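Local coordinates for protein chitosanase (PDB 7C6C) that cuts beta-(1->4) linkages inside partly acetylated chitosan, as a family 46 glycoside hydrolase thought to act against the cell walls of invading fungi, at residues E55-Y60 with K71-L76; L76-K81 with T87-G92. All coordinates share one frame; numbering follows the deposited sequence.

In the fold
After helix 5-20 and a small three-stranded sheet, the chain enters helix 52-63. Contact 1 then closes the connection to helix 73-82, bringing 71-76 back against 55-60. Contact 2 follows: helix 73-82 ends, and the chain folds back so that 87-92 rests on 76-81. The two closures come in series, neither nested nor crossed. Leu76 belongs to both, and their centres lie about 9 Å apart. A further tie joins them, a probable hydrogen bond from Tyr72 OH to Lys91 O (2.8 Å). Helix 73-82 thus packs against both helix 52-63 and the loop leading into helix 93-99. Both contacts lie away from the probable catalytic residues.

Contact 1: E55-Y60 with K71-L76; sequences EVVEVY and KYLPEL
Val57 packs against Leu73 and Leu76, using a different methyl for each. Its CG1 meets Leu73 CD2 at 3.6 Å, and the two side chains lie alongside and point opposite ways. Its CG2 meets Leu76 CD1 at 3.8 Å, and here Leu76 comes across Val57 nearly perpendicular to it. Val57 has CG1 opposite its backbone N (chi1 179°), which leaves CG2 beside that N and turned to Leu76. Leu73 CD2 also lies 4.1 Å from Glu58 CG, on the residue after Val57. Glu58 stretches out past CG and touches Leu73 through its carbon stem. Behind these side chains are two helices, 52-63 and 73-82. Within 55-60 and 71-76, the closest CA atoms are those of Val57 and Leu73, 7.2 Å apart. Leu54 and Thr61 of helix 52-63 add to the surface under Leu73, and Leu54 also touches Leu76. Phe93, from helix 93-99, covers more of Leu76. Tyr72 turns its ring away from Val57 and packs edge-to-face with Phe93. The contact is apolar, with 163 Å² buried in all. Its cohesion therefore comes from the fit of branched side chains and the exclusion of water, with no polar bond between the segments.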
ATOM      1  N   GLU A  55     -12.311   9.038   1.003  1.00  8.40           N
ATOM      2  CA  GLU A  55     -11.590   9.965   1.873  1.00  8.76           C
ATOM      3  C   GLU A  55     -10.740  10.942   1.073  1.00  8.79           C
ATOM      4  O   GLU A  55     -10.691  12.130   1.401  1.00  9.77           O
ATOM      5  CB  GLU A  55     -10.743   9.220   2.907  1.00  9.67           C
ATOM      6  CG  GLU A  55     -11.578   8.434   3.906  1.00 11.23           C
ATOM      7  CD  GLU A  55     -10.830   8.111   5.173  1.00 11.92           C
ATOM      8  OE1 GLU A  55     -10.217   9.027   5.752  1.00 12.68           O
ATOM      9  OE2 GLU A  55     -10.852   6.936   5.589  1.00 13.22           O
ATOM     10  N   VAL A  56     -10.071  10.468   0.014  1.00  8.70           N
ATOM     11  CA  VAL A  56      -9.319  11.386  -0.837  1.00  9.39           C
ATOM     12  C   VAL A  56     -10.230  12.480  -1.379  1.00  8.74           C
ATOM     13  O   VAL A  56      -9.893  13.668  -1.337  1.00  9.19           O
ATOM     14  CB  VAL A  56      -8.597  10.631  -1.966  1.00  9.66           C
ATOM     15  CG1 VAL A  56      -7.967  11.632  -2.929  1.00 10.01           C
ATOM     16  CG2 VAL A  56      -7.555   9.699  -1.392  1.00  9.88           C
ATOM     17  N   VAL A  57     -11.394  12.095  -1.906  1.00  8.46           N
ATOM     18  CA  VAL A  57     -12.282  13.085  -2.505  1.00  8.69           C
ATOM     19  C   VAL A  57     -12.850  14.022  -1.443  1.00  8.47           C
ATOM     20  O   VAL A  57     -13.001  15.222  -1.691  1.00  9.25           O
ATOM     21  CB  VAL A  57     -13.361  12.413  -3.379  1.00  8.79           C
ATOM     22  CG1 VAL A  57     -14.281  13.458  -3.980  1.00  9.86           C
ATOM     23  CG2 VAL A  57     -12.705  11.579  -4.480  1.00  9.83           C
ATOM     24  N   GLU A  58     -13.132  13.514  -0.235  1.00  8.49           N
ATOM     25  CA  GLU A  58     -13.585  14.388   0.851  1.00  8.84           C
ATOM     26  C   GLU A  58     -12.529  15.428   1.195  1.00  8.72           C
ATOM     27  O   GLU A  58     -12.837  16.619   1.355  1.00  9.66           O
ATOM     28  CB  GLU A  58     -13.871  13.559   2.103  1.00  8.88           C
ATOM     29  CG  GLU A  58     -15.080  12.660   2.054  1.00 10.03           C
ATOM     30  CD  GLU A  58     -15.056  11.647   3.196  1.00  9.64           C
ATOM     31  OE1 GLU A  58     -13.965  11.423   3.781  1.00 10.84           O
ATOM     32  OE2 GLU A  58     -16.111  11.054   3.511  1.00  9.33           O
ATOM     33  N   VAL A  59     -11.276  14.982   1.348  1.00  9.59           N
ATOM     34  CA  VAL A  59     -10.184  15.882   1.725  1.00 10.21           C
ATOM     35  C   VAL A  59      -9.956  16.914   0.629  1.00 10.35           C
ATOM     36  O   VAL A  59      -9.821  18.114   0.887  1.00 10.93           O
ATOM     37  CB  VAL A  59      -8.909  15.069   2.041  1.00 10.17           C
ATOM     38  CG1 VAL A  59      -7.667  15.974   2.111  1.00 11.33           C
ATOM     39  CG2 VAL A  59      -9.081  14.291   3.330  1.00 10.76           C
ATOM     40  N   TYR A  60      -9.925  16.454  -0.622  1.00  9.57           N
ATOM     41  CA  TYR A  60      -9.765  17.360  -1.750  1.00  9.85           C
ATOM     42  C   TYR A  60     -10.902  18.372  -1.803  1.00  9.74           C
ATOM     43  O   TYR A  60     -10.673  19.561  -2.057  1.00 10.22           O
ATOM     44  CB  TYR A  60      -9.699  16.535  -3.039  1.00 10.15           C
ATOM     45  CG  TYR A  60      -9.590  17.335  -4.314  1.00 10.26           C
ATOM     46  CD1 TYR A  60      -8.588  18.282  -4.490  1.00 11.19           C
ATOM     47  CD2 TYR A  60     -10.484  17.129  -5.352  1.00 10.64           C
ATOM     48  CE1 TYR A  60      -8.488  19.008  -5.667  1.00 11.81           C
ATOM     49  CE2 TYR A  60     -10.388  17.840  -6.534  1.00 11.54           C
ATOM     50  CZ  TYR A  60      -9.398  18.783  -6.685  1.00 11.59           C
ATOM     51  OH  TYR A  60      -9.337  19.493  -7.860  1.00 12.69           O
ATOM     52  N   LYS A  71     -19.228  15.879  -7.415  1.00  9.23           N
ATOM     53  CA  LYS A  71     -20.495  15.242  -7.758  1.00  9.29           C
ATOM     54  C   LYS A  71     -20.463  13.739  -7.552  1.00  9.11           C
ATOM     55  O   LYS A  71     -21.531  13.115  -7.511  1.00  9.82           O
ATOM     56  CB  LYS A  71     -20.913  15.570  -9.196  1.00 10.30           C
ATOM     57  CG  LYS A  71     -20.144  14.819 -10.267  1.00 10.70           C
ATOM     58  CD  LYS A  71     -20.796  15.021 -11.629  1.00 12.07           C
ATOM     59  CE  LYS A  71     -20.304  13.990 -12.637  1.00 13.25           C
ATOM     60  NZ  LYS A  71     -21.074  14.038 -13.907  1.00 12.95           N
ATOM     61  N   TYR A  72     -19.275  13.141  -7.426  1.00  8.90           N
ATOM     62  CA  TYR A  72     -19.178  11.711  -7.193  1.00  8.91           C
ATOM     63  C   TYR A  72     -19.292  11.341  -5.725  1.00  8.49           C
ATOM     64  O   TYR A  72     -19.375  10.153  -5.412  1.00  8.64           O
ATOM     65  CB  TYR A  72     -17.870  11.156  -7.765  1.00  9.26           C
ATOM     66  CG  TYR A  72     -17.778  11.339  -9.256  1.00  9.13           C
ATOM     67  CD1 TYR A  72     -18.510  10.532 -10.120  1.00  9.88           C
ATOM     68  CD2 TYR A  72     -16.986  12.333  -9.804  1.00 10.23           C
ATOM     69  CE1 TYR A  72     -18.441  10.701 -11.491  1.00 10.47           C
ATOM     70  CE2 TYR A  72     -16.912  12.517 -11.169  1.00 10.69           C
ATOM     71  CZ  TYR A  72     -17.638  11.701 -12.008  1.00 10.32           C
ATOM     72  OH  TYR A  72     -17.558  11.893 -13.364  1.00 10.95           O
ATOM     73  N   LEU A  73     -19.281  12.316  -4.813  1.00  8.74           N
ATOM     74  CA  LEU A  73     -19.332  11.987  -3.387  1.00  8.67           C
ATOM     75  C   LEU A  73     -20.529  11.131  -2.999  1.00  8.70           C
ATOM     76  O   LEU A  73     -20.344  10.175  -2.228  1.00  8.91           O
ATOM     77  CB  LEU A  73     -19.233  13.253  -2.527  1.00  9.28           C
ATOM     78  CG  LEU A  73     -17.828  13.840  -2.404  1.00  9.48           C
ATOM     79  CD1 LEU A  73     -17.873  15.221  -1.783  1.00 10.27           C
ATOM     80  CD2 LEU A  73     -16.932  12.917  -1.591  1.00 10.29           C
ATOM     81  N   PRO A  74     -21.760  11.405  -3.449  1.00  8.94           N
ATOM     82  CA  PRO A  74     -22.874  10.544  -3.006  1.00  9.29           C
ATOM     83  C   PRO A  74     -22.684   9.087  -3.391  1.00  8.94           C
ATOM     84  O   PRO A  74     -22.921   8.192  -2.569  1.00  9.72           O
ATOM     85  CB  PRO A  74     -24.103  11.190  -3.661  1.00 10.99           C
ATOM     86  CG  PRO A  74     -23.720  12.644  -3.805  1.00 11.26           C
ATOM     87  CD  PRO A  74     -22.248  12.604  -4.158  1.00 10.49           C
ATOM     88  N   GLU A  75     -22.231   8.820  -4.620  1.00  9.39           N
ATOM     89  CA  GLU A  75     -22.000   7.439  -5.019  1.00  8.63           C
ATOM     90  C   GLU A  75     -20.799   6.844  -4.289  1.00  8.05           C
ATOM     91  O   GLU A  75     -20.854   5.699  -3.830  1.00  8.08           O
ATOM     92  CB  GLU A  75     -21.829   7.335  -6.533  1.00  9.55           C
ATOM     93  CG  GLU A  75     -21.551   5.921  -7.035  1.00  9.80           C
ATOM     94  CD  GLU A  75     -22.715   4.951  -6.855  1.00 11.71           C
ATOM     95  OE1 GLU A  75     -23.843   5.368  -6.510  1.00 14.32           O
ATOM     96  OE2 GLU A  75     -22.503   3.747  -7.090  1.00 11.66           O
ATOM     97  N   LEU A  76     -19.698   7.595  -4.169  1.00  8.29           N
ATOM     98  CA  LEU A  76     -18.554   7.081  -3.424  1.00  7.94           C
ATOM     99  C   LEU A  76     -18.947   6.744  -1.992  1.00  7.51           C
ATOM    100  O   LEU A  76     -18.479   5.751  -1.423  1.00  7.98           O
ATOM    101  CB  LEU A  76     -17.412   8.091  -3.434  1.00  8.54           C
ATOM    102  CG  LEU A  76     -16.769   8.329  -4.800  1.00  8.73           C
ATOM    103  CD1 LEU A  76     -15.889   9.568  -4.735  1.00 10.13           C
ATOM    104  CD2 LEU A  76     -15.953   7.101  -5.261  1.00  9.93           C
TER

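Contact 2: L76-K81 with T87-G92; sequences LRRLAK and TSNLKG
Arg78 NH2 faces Asn89 across the contact, but its strong partner is Glu75 OE1, one turn back on the same helix, with which it forms a salt bridge. Asn89 ND2 comes only to 3.9 Å from Arg78 NH2. Both nitrogens carry hydrogens, so this is packing. The amide and guanidinium planes are 22° apart, but the approach is oblique. Arg78 runs out with CG opposite its backbone N (chi1 175°) and bends at chi3 (62°), which carries its guanidinium group toward Glu75. The side chain of Glu75 also touches Asn89 and Leu90. Beneath this polar rim lies a buried leucine cluster. Leu79 and Leu90 meet end to end through their CD1 methyls, 3.7 Å apart. Leu90 turns its other methyl, CD2, to Leu76 CD2 at 4.2 Å. Leu90 thus rests one methyl on each of two leucines from successive helical turns. A type I beta turn from Thr87 to Leu90 presents it, although the closing bond, Leu90 N to Thr87 O, is weak at 3.3 Å. Thr87 OG1 is hydrogen-bonded to Arg32, and Thr87 and Leu90 both pack on Tyr39 of strand 39-41. The loop thus touches both helix 73-82 and that strand. It ends at Gly92, the N-cap of helix 93-99.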
ATOM      1  N   LEU A  76     -19.698   7.595  -4.169  1.00  8.29           N
ATOM      2  CA  LEU A  76     -18.554   7.081  -3.424  1.00  7.94           C
ATOM      3  C   LEU A  76     -18.947   6.744  -1.992  1.00  7.51           C
ATOM      4  O   LEU A  76     -18.479   5.751  -1.423  1.00  7.98           O
ATOM      5  CB  LEU A  76     -17.412   8.091  -3.434  1.00  8.54           C
ATOM      6  CG  LEU A  76     -16.769   8.329  -4.800  1.00  8.73           C
ATOM      7  CD1 LEU A  76     -15.889   9.568  -4.735  1.00 10.13           C
ATOM      8  CD2 LEU A  76     -15.953   7.101  -5.261  1.00  9.93           C
ATOM      9  N   ARG A  77     -19.811   7.563  -1.390  1.00  8.04           N
ATOM     10  CA  ARG A  77     -20.261   7.299  -0.028  1.00  8.61           C
ATOM     11  C   ARG A  77     -21.081   6.015   0.039  1.00  8.02           C
ATOM     12  O   ARG A  77     -20.885   5.180   0.936  1.00  8.83           O
ATOM     13  CB  ARG A  77     -21.059   8.498   0.485  1.00  8.96           C
ATOM     14  CG  ARG A  77     -21.288   8.481   1.978  1.00  9.30           C
ATOM     15  CD  ARG A  77     -22.262   9.572   2.429  1.00 10.28           C
ATOM     16  NE  ARG A  77     -21.927  10.879   1.866  1.00 10.28           N
ATOM     17  CZ  ARG A  77     -20.956  11.661   2.327  1.00 10.30           C
ATOM     18  NH1 ARG A  77     -20.231  11.285   3.378  1.00 11.33           N
ATOM     19  NH2 ARG A  77     -20.714  12.831   1.734  1.00 10.73           N
ATOM     20  N   ARG A  78     -22.003   5.832  -0.908  1.00  8.82           N
ATOM     21  CA  ARG A  78     -22.799   4.611  -0.934  1.00 10.01           C
ATOM     22  C   ARG A  78     -21.931   3.382  -1.177  1.00  9.02           C
ATOM     23  O   ARG A  78     -22.157   2.327  -0.578  1.00  9.27           O
ATOM     24  CB  ARG A  78     -23.851   4.718  -2.033  1.00 13.82           C
ATOM     25  CG  ARG A  78     -24.666   3.458  -2.222  1.00 20.47           C
ATOM     26  CD  ARG A  78     -25.975   3.725  -2.938  1.00 25.85           C
ATOM     27  NE  ARG A  78     -25.780   4.255  -4.282  1.00 30.18           N
ATOM     28  CZ  ARG A  78     -26.759   4.361  -5.176  1.00 32.54           C
ATOM     29  NH1 ARG A  78     -27.983   3.962  -4.858  1.00 33.49           N
ATOM     30  NH2 ARG A  78     -26.515   4.850  -6.386  1.00 33.54           N
ATOM     31  N   LEU A  79     -20.929   3.498  -2.055  1.00  8.45           N
ATOM     32  CA  LEU A  79     -20.049   2.363  -2.323  1.00  8.35           C
ATOM     33  C   LEU A  79     -19.267   1.975  -1.079  1.00  8.05           C
ATOM     34  O   LEU A  79     -19.078   0.783  -0.802  1.00  8.63           O
ATOM     35  CB  LEU A  79     -19.102   2.686  -3.477  1.00  8.58           C
ATOM     36  CG  LEU A  79     -19.784   2.890  -4.829  1.00  8.63           C
ATOM     37  CD1 LEU A  79     -18.782   3.432  -5.831  1.00  9.13           C
ATOM     38  CD2 LEU A  79     -20.429   1.594  -5.327  1.00  9.29           C
ATOM     39  N   ALA A  80     -18.816   2.966  -0.308  1.00  7.84           N
ATOM     40  CA  ALA A  80     -18.132   2.680   0.945  1.00  8.99           C
ATOM     41  C   ALA A  80     -19.083   2.040   1.944  1.00  9.16           C
ATOM     42  O   ALA A  80     -18.735   1.052   2.604  1.00 10.03           O
ATOM     43  CB  ALA A  80     -17.548   3.974   1.509  1.00  9.93           C
ATOM     44  N   LYS A  81     -20.300   2.575   2.055  1.00  9.15           N
ATOM     45  CA  LYS A  81     -21.272   2.004   2.978  1.00 10.13           C
ATOM     46  C   LYS A  81     -21.553   0.544   2.655  1.00 10.67           C
ATOM     47  O   LYS A  81     -21.635  -0.296   3.561  1.00 12.41           O
ATOM     48  CB  LYS A  81     -22.563   2.816   2.926  1.00 11.57           C
ATOM     49  CG  LYS A  81     -23.580   2.386   3.959  1.00 14.51           C
ATOM     50  CD  LYS A  81     -24.850   3.214   3.868  1.00 17.53           C
ATOM     51  CE  LYS A  81     -25.701   3.040   5.115  1.00 21.90           C
ATOM     52  NZ  LYS A  81     -26.054   1.615   5.333  1.00 23.91           N
ATOM     53  N   THR A  87     -18.913  -0.126 -10.257  1.00  9.54           N
ATOM     54  CA  THR A  87     -18.389   1.080 -10.885  1.00 10.15           C
ATOM     55  C   THR A  87     -19.325   1.609 -11.964  1.00 11.21           C
ATOM     56  O   THR A  87     -18.979   2.565 -12.667  1.00 13.52           O
ATOM     57  CB  THR A  87     -16.953   0.891 -11.395  1.00 10.93           C
ATOM     58  OG1 THR A  87     -16.891  -0.232 -12.278  1.00 11.59           O
ATOM     59  CG2 THR A  87     -15.996   0.645 -10.238  1.00 11.58           C
ATOM     60  N   SER A  88     -20.526   1.046 -12.073  1.00 11.06           N
ATOM     61  CA  SER A  88     -21.431   1.434 -13.145  1.00 11.83           C
ATOM     62  C   SER A  88     -22.065   2.804 -12.925  1.00 11.33           C
ATOM     63  O   SER A  88     -22.622   3.367 -13.873  1.00 12.72           O
ATOM     64  CB  SER A  88     -22.516   0.372 -13.323  1.00 12.27           C
ATOM     65  OG  SER A  88     -23.420   0.368 -12.229  1.00 12.61           O
ATOM     66  N   ASN A  89     -22.013   3.349 -11.707  1.00 10.64           N
ATOM     67  CA  ASN A  89     -22.553   4.673 -11.425  1.00 11.44           C
ATOM     68  C   ASN A  89     -21.450   5.697 -11.192  1.00 10.12           C
ATOM     69  O   ASN A  89     -21.652   6.673 -10.467  1.00 11.60           O
ATOM     70  CB  ASN A  89     -23.497   4.660 -10.222  1.00 14.15           C
ATOM     71  CG  ASN A  89     -24.761   3.888 -10.470  1.00 19.43           C
ATOM     72  OD1 ASN A  89     -25.428   4.070 -11.484  1.00 19.55           O
ATOM     73  ND2 ASN A  89     -25.123   3.040  -9.516  1.00 23.48           N
ATOM     74  N   LEU A  90     -20.283   5.484 -11.795  1.00 10.59           N
ATOM     75  CA  LEU A  90     -19.143   6.384 -11.689  1.00 10.42           C
ATOM     76  C   LEU A  90     -18.680   6.860 -13.064  1.00 10.65           C
ATOM     77  O   LEU A  90     -17.489   7.050 -13.303  1.00 10.81           O
ATOM     78  CB  LEU A  90     -17.995   5.739 -10.917  1.00 10.04           C
ATOM     79  CG  LEU A  90     -18.203   5.559  -9.410  1.00  9.69           C
ATOM     80  CD1 LEU A  90     -17.045   4.773  -8.821  1.00  9.87           C
ATOM     81  CD2 LEU A  90     -18.389   6.893  -8.689  1.00 10.29           C
ATOM     82  N   LYS A  91     -19.616   7.089 -13.982  1.00 12.62           N
ATOM     83  CA  LYS A  91     -19.240   7.527 -15.318  1.00 13.42           C
ATOM     84  C   LYS A  91     -18.457   8.831 -15.258  1.00 12.15           C
ATOM     85  O   LYS A  91     -18.879   9.799 -14.620  1.00 12.81           O
ATOM     86  CB  LYS A  91     -20.487   7.717 -16.183  1.00 17.08           C
ATOM     87  CG  LYS A  91     -20.175   8.136 -17.619  1.00 20.73           C
ATOM     88  CD  LYS A  91     -21.431   8.191 -18.477  1.00 24.25           C
ATOM     89  CE  LYS A  91     -22.420   9.210 -17.952  1.00 27.09           C
ATOM     90  NZ  LYS A  91     -21.766  10.519 -17.662  1.00 29.44           N
ATOM     91  N   GLY A  92     -17.304   8.852 -15.923  1.00 11.51           N
ATOM     92  CA  GLY A  92     -16.448  10.017 -15.942  1.00 11.53           C
ATOM     93  C   GLY A  92     -15.473  10.114 -14.788  1.00 10.64           C
ATOM     94  O   GLY A  92     -14.546  10.929 -14.850  1.00 10.66           O
TER